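Local coordinates for protein 6-phosphogluconolactonase (Leishmania braziliensis, PDB 3CSS) that probably hydrolyses 6-phosphogluconolactone to 6-phosphogluconate, the second step of the oxidative pentose phosphate pathway, at residues A[41-46]-A[89-94]; A[161-166]-A[217-222]. All coordinates share one frame; numbering follows the deposited sequence.

How the contacts relate
Contacts 1 and 2 meet on neighbouring parallel strands of one Rossmann-like sheet. Strand 39-43 of contact 1 runs beside strand 158-162 of contact 2. The contact centres lie about 16 Å apart, yet the two touch directly, S44 CB packing 4.0 Å from L161 N. Contact 1 sets the turn after strand 39-43 against helix 87-96; contact 2 joins strand 158-162 to strand 214-219, on its other side. Both first segments are where a strand passes into a loop: the SGGSTP sequence begins in 41-46, and 161-166 holds the start of the GSDGHTAS sequence. In relatives both sequences line the substrate pocket, consistent with a similar place here, although no ligand defines it.

Contact 1. Residues A[41-46]-A[89-94]; sequences LALSGG and SMATKA
G45 and M90 bring the two backbones closest, CA to CA 7.6 Å, where strand 41-43 has given way to a glycine turn that passes beside helix 89-94. The helix is regular at S89, with K93 N bonded to S89 O at 2.9 Å, and widens into a pi-type turn at 92-94. At this spacing the contact must be bridged by side chains, and 148 Å² is buried in all.

M90 does most of the bridging. Its CG stands anti to the backbone N (chi1 -179°), and bends at chi2 (-87°) and chi3 (-66°) fold the thioether so that CE ends against the turn. That one methyl lies 3.4 Å from G46 O, 3.7 Å from S44 O and 3.8 Å from G45 CA, so an apolar tip rests on two carbonyl oxygens and a glycine methylene. One residue along the helix, A91 CB meets L43 CD1 at 4.1 Å, a methyl-to-methyl contact at the strand end. S44 turns its CB away from the helix, contributing its carbonyl instead.

Polar bonds from nearby hold the turn that M90 touches: Y53 OH bonds to S44 O, and N87 OD1 accepts a hydrogen bond from G46 N. The turn opens the SGGSTP sequence, which in relatives lies at the substrate pocket, consistent with a similar place here. Helix 50-59, in the connection between parallel strands 39-43 and 69-77, packs beside helix 87-96, with Y53 touching L43, M90 and A94; F71 of strand 69-77 touches L43.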
ATOM      1  N   LEU A  41      -7.015  -5.740  -4.685  1.00 18.36           N
ATOM      2  CA  LEU A  41      -6.846  -4.732  -3.622  1.00 18.77           C
ATOM      3  C   LEU A  41      -5.499  -4.954  -2.943  1.00 18.47           C
ATOM      4  O   LEU A  41      -5.252  -6.044  -2.437  1.00 19.36           O
ATOM      5  CB  LEU A  41      -7.988  -4.853  -2.594  1.00 19.04           C
ATOM      6  CG  LEU A  41      -7.993  -3.926  -1.358  1.00 19.29           C
ATOM      7  CD1 LEU A  41      -8.018  -2.473  -1.776  1.00 19.82           C
ATOM      8  CD2 LEU A  41      -9.168  -4.267  -0.400  1.00 20.55           C
ATOM      9  N   ALA A  42      -4.653  -3.923  -2.917  1.00 18.53           N
ATOM     10  CA  ALA A  42      -3.406  -3.968  -2.166  1.00 18.26           C
ATOM     11  C   ALA A  42      -3.619  -3.276  -0.829  1.00 18.47           C
ATOM     12  O   ALA A  42      -3.918  -2.059  -0.761  1.00 18.56           O
ATOM     13  CB  ALA A  42      -2.270  -3.284  -2.932  1.00 18.30           C
ATOM     14  N   LEU A  43      -3.454  -4.052   0.227  1.00 18.52           N
ATOM     15  CA  LEU A  43      -3.653  -3.603   1.587  1.00 18.22           C
ATOM     16  C   LEU A  43      -2.482  -2.815   2.082  1.00 18.55           C
ATOM     17  O   LEU A  43      -1.321  -3.132   1.755  1.00 17.74           O
ATOM     18  CB  LEU A  43      -3.835  -4.819   2.497  1.00 18.44           C
ATOM     19  CG  LEU A  43      -5.028  -5.702   2.197  1.00 19.94           C
ATOM     20  CD1 LEU A  43      -4.986  -6.899   3.114  1.00 24.94           C
ATOM     21  CD2 LEU A  43      -6.338  -4.920   2.304  1.00 22.12           C
ATOM     22  N   SER A  44      -2.769  -1.746   2.832  1.00 18.38           N
ATOM     23  CA  SER A  44      -1.746  -1.014   3.572  1.00 19.73           C
ATOM     24  C   SER A  44      -1.639  -1.520   4.999  1.00 19.99           C
ATOM     25  O   SER A  44      -2.476  -2.267   5.491  1.00 20.37           O
ATOM     26  CB  SER A  44      -2.038   0.474   3.586  1.00 19.76           C
ATOM     27  OG  SER A  44      -3.331   0.665   4.112  1.00 19.44           O
ATOM     28  N   GLY A  45      -0.581  -1.099   5.665  1.00 21.20           N
ATOM     29  CA  GLY A  45      -0.305  -1.563   6.988  1.00 22.49           C
ATOM     30  C   GLY A  45      -0.208  -0.441   7.984  1.00 24.00           C
ATOM     31  O   GLY A  45      -0.844   0.609   7.847  1.00 21.06           O
ATOM     32  N   GLY A  46       0.637  -0.652   8.988  1.00 25.72           N
ATOM     33  CA  GLY A  46       0.643   0.253  10.122  1.00 27.21           C
ATOM     34  C   GLY A  46      -0.682   0.034  10.821  1.00 27.70           C
ATOM     35  O   GLY A  46      -1.192  -1.094  10.797  1.00 29.32           O
ATOM     36  N   SER A  89      -0.445 -10.033  10.136  1.00 22.86           N
ATOM     37  CA  SER A  89      -1.104 -10.268  11.415  1.00 23.03           C
ATOM     38  C   SER A  89      -2.252  -9.283  11.611  1.00 22.95           C
ATOM     39  O   SER A  89      -3.387  -9.670  11.906  1.00 22.14           O
ATOM     40  CB  SER A  89      -0.116 -10.113  12.564  1.00 23.20           C
ATOM     41  OG  SER A  89      -0.783 -10.265  13.806  1.00 23.82           O
ATOM     42  N   MET A  90      -1.942  -8.001  11.458  1.00 23.28           N
ATOM     43  CA  MET A  90      -2.942  -6.967  11.628  1.00 23.48           C
ATOM     44  C   MET A  90      -4.139  -7.194  10.700  1.00 23.61           C
ATOM     45  O   MET A  90      -5.282  -7.147  11.138  1.00 22.75           O
ATOM     46  CB  MET A  90      -2.323  -5.588  11.395  1.00 23.93           C
ATOM     47  CG  MET A  90      -3.299  -4.444  11.586  1.00 25.61           C
ATOM     48  SD  MET A  90      -4.227  -4.038  10.094  1.00 26.81           S
ATOM     49  CE  MET A  90      -2.924  -3.435   9.022  1.00 27.02           C
ATOM     50  N   ALA A  91      -3.875  -7.440   9.416  1.00 23.51           N
ATOM     51  CA  ALA A  91      -4.938  -7.643   8.420  1.00 23.21           C
ATOM     52  C   ALA A  91      -5.770  -8.899   8.687  1.00 23.59           C
ATOM     53  O   ALA A  91      -6.978  -8.922   8.458  1.00 24.47           O
ATOM     54  CB  ALA A  91      -4.321  -7.737   7.027  1.00 22.62           C
ATOM     55  N   THR A  92      -5.097  -9.945   9.164  1.00 23.33           N
ATOM     56  CA  THR A  92      -5.739 -11.219   9.484  1.00 23.43           C
ATOM     57  C   THR A  92      -6.688 -11.068  10.666  1.00 23.35           C
ATOM     58  O   THR A  92      -7.840 -11.502  10.591  1.00 23.74           O
ATOM     59  CB  THR A  92      -4.677 -12.329   9.724  1.00 23.20           C
ATOM     60  OG1 THR A  92      -3.992 -12.597   8.499  1.00 23.58           O
ATOM     61  CG2 THR A  92      -5.333 -13.615  10.208  1.00 23.12           C
ATOM     62  N   LYS A  93      -6.216 -10.458  11.752  1.00 23.61           N
ATOM     63  CA  LYS A  93      -7.047 -10.246  12.937  1.00 23.91           C
ATOM     64  C   LYS A  93      -8.260  -9.393  12.608  1.00 23.67           C
ATOM     65  O   LYS A  93      -9.378  -9.670  13.073  1.00 23.55           O
ATOM     66  CB  LYS A  93      -6.251  -9.600  14.071  1.00 24.07           C
ATOM     67  CG  LYS A  93      -5.209 -10.510  14.687  1.00 25.39           C
ATOM     68  CD  LYS A  93      -4.572  -9.854  15.897  1.00 29.07           C
ATOM     69  CE  LYS A  93      -3.345 -10.634  16.377  1.00 31.65           C
ATOM     70  NZ  LYS A  93      -3.107 -10.429  17.837  1.00 34.85           N
ATOM     71  N   ALA A  94      -8.038  -8.364  11.792  1.00 23.58           N
ATOM     72  CA  ALA A  94      -9.101  -7.441  11.443  1.00 23.79           C
ATOM     73  C   ALA A  94     -10.075  -8.037  10.434  1.00 24.56           C
ATOM     74  O   ALA A  94     -11.267  -7.729  10.494  1.00 24.73           O
ATOM     75  CB  ALA A  94      -8.534  -6.102  10.930  1.00 22.91           C
TER

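Contact 2. Residues A[161-166]-A[217-222]; sequences LGFGSD and VLAAGK
V217 lies beside L161 in a parallel bridge, CA to CA 4.5 Å, and both point to the same face of the sheet. The valine then reaches on to F163: with CG1 anti to the backbone N (chi1 -177°), this methyl sits over the centre of the phenyl ring, 3.7 Å from its centroid and only 6° off the normal, a CH-pi contact. V217 CA also approaches L161 O to 3.3 Å in a CA-H...O contact.

L218 carries the direct backbone bond: its N gives a nearly straight hydrogen bond to L161 O, 2.9 Å long with 168° at the hydrogen. The strands begin to splay here, L218 O and F163 N standing 4.1 Å apart, and a water bridges them, donating to L218 O at 2.7 Å and accepting from F163 N at 3.0 Å.

A219 follows, its CB 3.8 Å from F163 CD2 and oblique to the ring, beside the valine that covers the face. Past it the segments diverge; G221 N bonds to D258 OD2, and F163 O accepts a hydrogen bond from K224 NZ. V227, V228 and V231 of helix 225-232 also pack on F163, so the ring is held among apolar groups just before the GSDGHTAS sequence, which in relatives contributes to the active site.

The chemistry is thus divided: the polar rungs pass from a direct bond to a water-mediated one, while aliphatic contacts with one aromatic ring continue to join the separating chains.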
ATOM      1  N   LEU A 161      -2.890   3.149   0.714  1.00 14.85           N
ATOM      2  CA  LEU A 161      -1.607   3.658   1.171  1.00 14.28           C
ATOM      3  C   LEU A 161      -1.781   4.508   2.417  1.00 14.69           C
ATOM      4  O   LEU A 161      -2.872   4.974   2.718  1.00 14.11           O
ATOM      5  CB  LEU A 161      -0.935   4.517   0.077  1.00 14.55           C
ATOM      6  CG  LEU A 161      -0.492   3.852  -1.220  1.00 14.90           C
ATOM      7  CD1 LEU A 161      -0.000   4.970  -2.136  1.00 14.00           C
ATOM      8  CD2 LEU A 161       0.594   2.809  -0.969  1.00 13.95           C
ATOM      9  N   GLY A 162      -0.690   4.667   3.153  1.00 14.60           N
ATOM     10  CA  GLY A 162      -0.579   5.682   4.163  1.00 16.12           C
ATOM     11  C   GLY A 162       0.598   6.587   3.920  1.00 16.62           C
ATOM     12  O   GLY A 162       1.383   6.361   2.999  1.00 17.67           O
ATOM     13  N   PHE A 163       0.744   7.587   4.775  1.00 16.34           N
ATOM     14  CA  PHE A 163       1.926   8.445   4.776  1.00 16.21           C
ATOM     15  C   PHE A 163       2.592   8.341   6.131  1.00 16.70           C
ATOM     16  O   PHE A 163       1.913   8.400   7.161  1.00 17.23           O
ATOM     17  CB  PHE A 163       1.563   9.920   4.578  1.00 16.33           C
ATOM     18  CG  PHE A 163       1.161  10.318   3.173  1.00 15.38           C
ATOM     19  CD1 PHE A 163       1.685   9.700   2.037  1.00 16.35           C
ATOM     20  CD2 PHE A 163       0.301  11.373   3.003  1.00 16.51           C
ATOM     21  CE1 PHE A 163       1.304  10.159   0.769  1.00 17.47           C
ATOM     22  CE2 PHE A 163      -0.067  11.829   1.768  1.00 16.08           C
ATOM     23  CZ  PHE A 163       0.444  11.233   0.651  1.00 14.66           C
ATOM     24  N   GLY A 164       3.909   8.237   6.127  1.00 16.50           N
ATOM     25  CA  GLY A 164       4.687   8.473   7.330  1.00 16.31           C
ATOM     26  C   GLY A 164       5.035   9.930   7.493  1.00 15.93           C
ATOM     27  O   GLY A 164       5.064  10.701   6.522  1.00 15.51           O
ATOM     28  N   SER A 165       5.367  10.300   8.729  1.00 16.24           N
ATOM     29  CA  SER A 165       5.864  11.656   9.002  1.00 15.58           C
ATOM     30  C   SER A 165       7.200  11.969   8.296  1.00 15.44           C
ATOM     31  O   SER A 165       7.574  13.128   8.186  1.00 15.28           O
ATOM     32  CB  SER A 165       6.005  11.894  10.491  1.00 17.09           C
ATOM     33  OG  SER A 165       7.024  11.063  11.021  1.00 17.45           O
ATOM     34  N   ASP A 166       7.891  10.930   7.840  1.00 14.21           N
ATOM     35  CA  ASP A 166       9.105  11.055   7.039  1.00 14.72           C
ATOM     36  C   ASP A 166       8.836  11.251   5.540  1.00 14.67           C
ATOM     37  O   ASP A 166       9.784  11.356   4.747  1.00 14.18           O
ATOM     38  CB  ASP A 166       9.995   9.839   7.266  1.00 15.21           C
ATOM     39  CG  ASP A 166       9.431   8.569   6.654  1.00 13.87           C
ATOM     40  OD1 ASP A 166       8.206   8.503   6.445  1.00 15.38           O
ATOM     41  OD2 ASP A 166      10.219   7.632   6.357  1.00 14.83           O
ATOM     42  N   VAL A 217      -5.038   7.074  -0.327  1.00 12.98           N
ATOM     43  CA  VAL A 217      -4.159   7.323   0.809  1.00 12.92           C
ATOM     44  C   VAL A 217      -5.018   7.713   1.997  1.00 13.19           C
ATOM     45  O   VAL A 217      -5.898   8.583   1.880  1.00 13.63           O
ATOM     46  CB  VAL A 217      -3.184   8.507   0.517  1.00 12.88           C
ATOM     47  CG1 VAL A 217      -2.211   8.709   1.702  1.00 15.05           C
ATOM     48  CG2 VAL A 217      -2.428   8.337  -0.844  1.00 13.07           C
ATOM     49  N   LEU A 218      -4.763   7.085   3.140  1.00 12.30           N
ATOM     50  CA  LEU A 218      -5.357   7.472   4.425  1.00 12.87           C
ATOM     51  C   LEU A 218      -4.247   7.993   5.313  1.00 12.94           C
ATOM     52  O   LEU A 218      -3.301   7.242   5.609  1.00 13.67           O
ATOM     53  CB  LEU A 218      -5.991   6.256   5.112  1.00 13.81           C
ATOM     54  CG  LEU A 218      -7.269   5.627   4.518  1.00 14.42           C
ATOM     55  CD1 LEU A 218      -6.968   4.811   3.340  1.00 18.87           C
ATOM     56  CD2 LEU A 218      -7.932   4.743   5.579  1.00 17.35           C
ATOM     57  N   ALA A 219      -4.352   9.248   5.767  1.00 12.29           N
ATOM     58  CA  ALA A 219      -3.303   9.868   6.608  1.00 12.77           C
ATOM     59  C   ALA A 219      -3.900  10.833   7.614  1.00 13.16           C
ATOM     60  O   ALA A 219      -4.749  11.658   7.289  1.00 14.02           O
ATOM     61  CB  ALA A 219      -2.246  10.606   5.725  1.00 12.76           C
ATOM     62  N   ALA A 220      -3.439  10.716   8.850  1.00 13.49           N
ATOM     63  CA  ALA A 220      -3.911  11.545   9.945  1.00 13.20           C
ATOM     64  C   ALA A 220      -2.718  12.025  10.775  1.00 14.01           C
ATOM     65  O   ALA A 220      -1.774  11.266  11.013  1.00 14.89           O
ATOM     66  CB  ALA A 220      -4.882  10.756  10.799  1.00 13.58           C
ATOM     67  N   GLY A 221      -2.789  13.283  11.203  1.00 13.98           N
ATOM     68  CA  GLY A 221      -1.799  13.905  12.082  1.00 14.26           C
ATOM     69  C   GLY A 221      -1.134  15.139  11.498  1.00 13.79           C
ATOM     70  O   GLY A 221      -0.781  15.194  10.320  1.00 12.86           O
ATOM     71  N   LYS A 222      -0.934  16.142  12.338  1.00 14.00           N
ATOM     72  CA  LYS A 222      -0.234  17.364  11.919  0.50 14.64           C
ATOM     73  C   LYS A 222       1.154  17.034  11.391  1.00 14.19           C
ATOM     74  O   LYS A 222       1.678  17.742  10.522  1.00 13.26           O
ATOM     75  CB  LYS A 222      -0.095  18.348  13.089  0.50 15.01           C
ATOM     76  CG  LYS A 222      -0.165  19.826  12.690  0.50 18.32           C
ATOM     77  CD  LYS A 222       0.844  20.279  11.625  0.50 19.59           C
ATOM     78  CE  LYS A 222       0.174  21.259  10.691  0.50 20.19           C
ATOM     79  NZ  LYS A 222      -1.248  20.842  10.485  0.50 17.84           N
TER
HETATM   80  O   HOH W   1      -1.020   7.128   7.129  1.00 19.73           O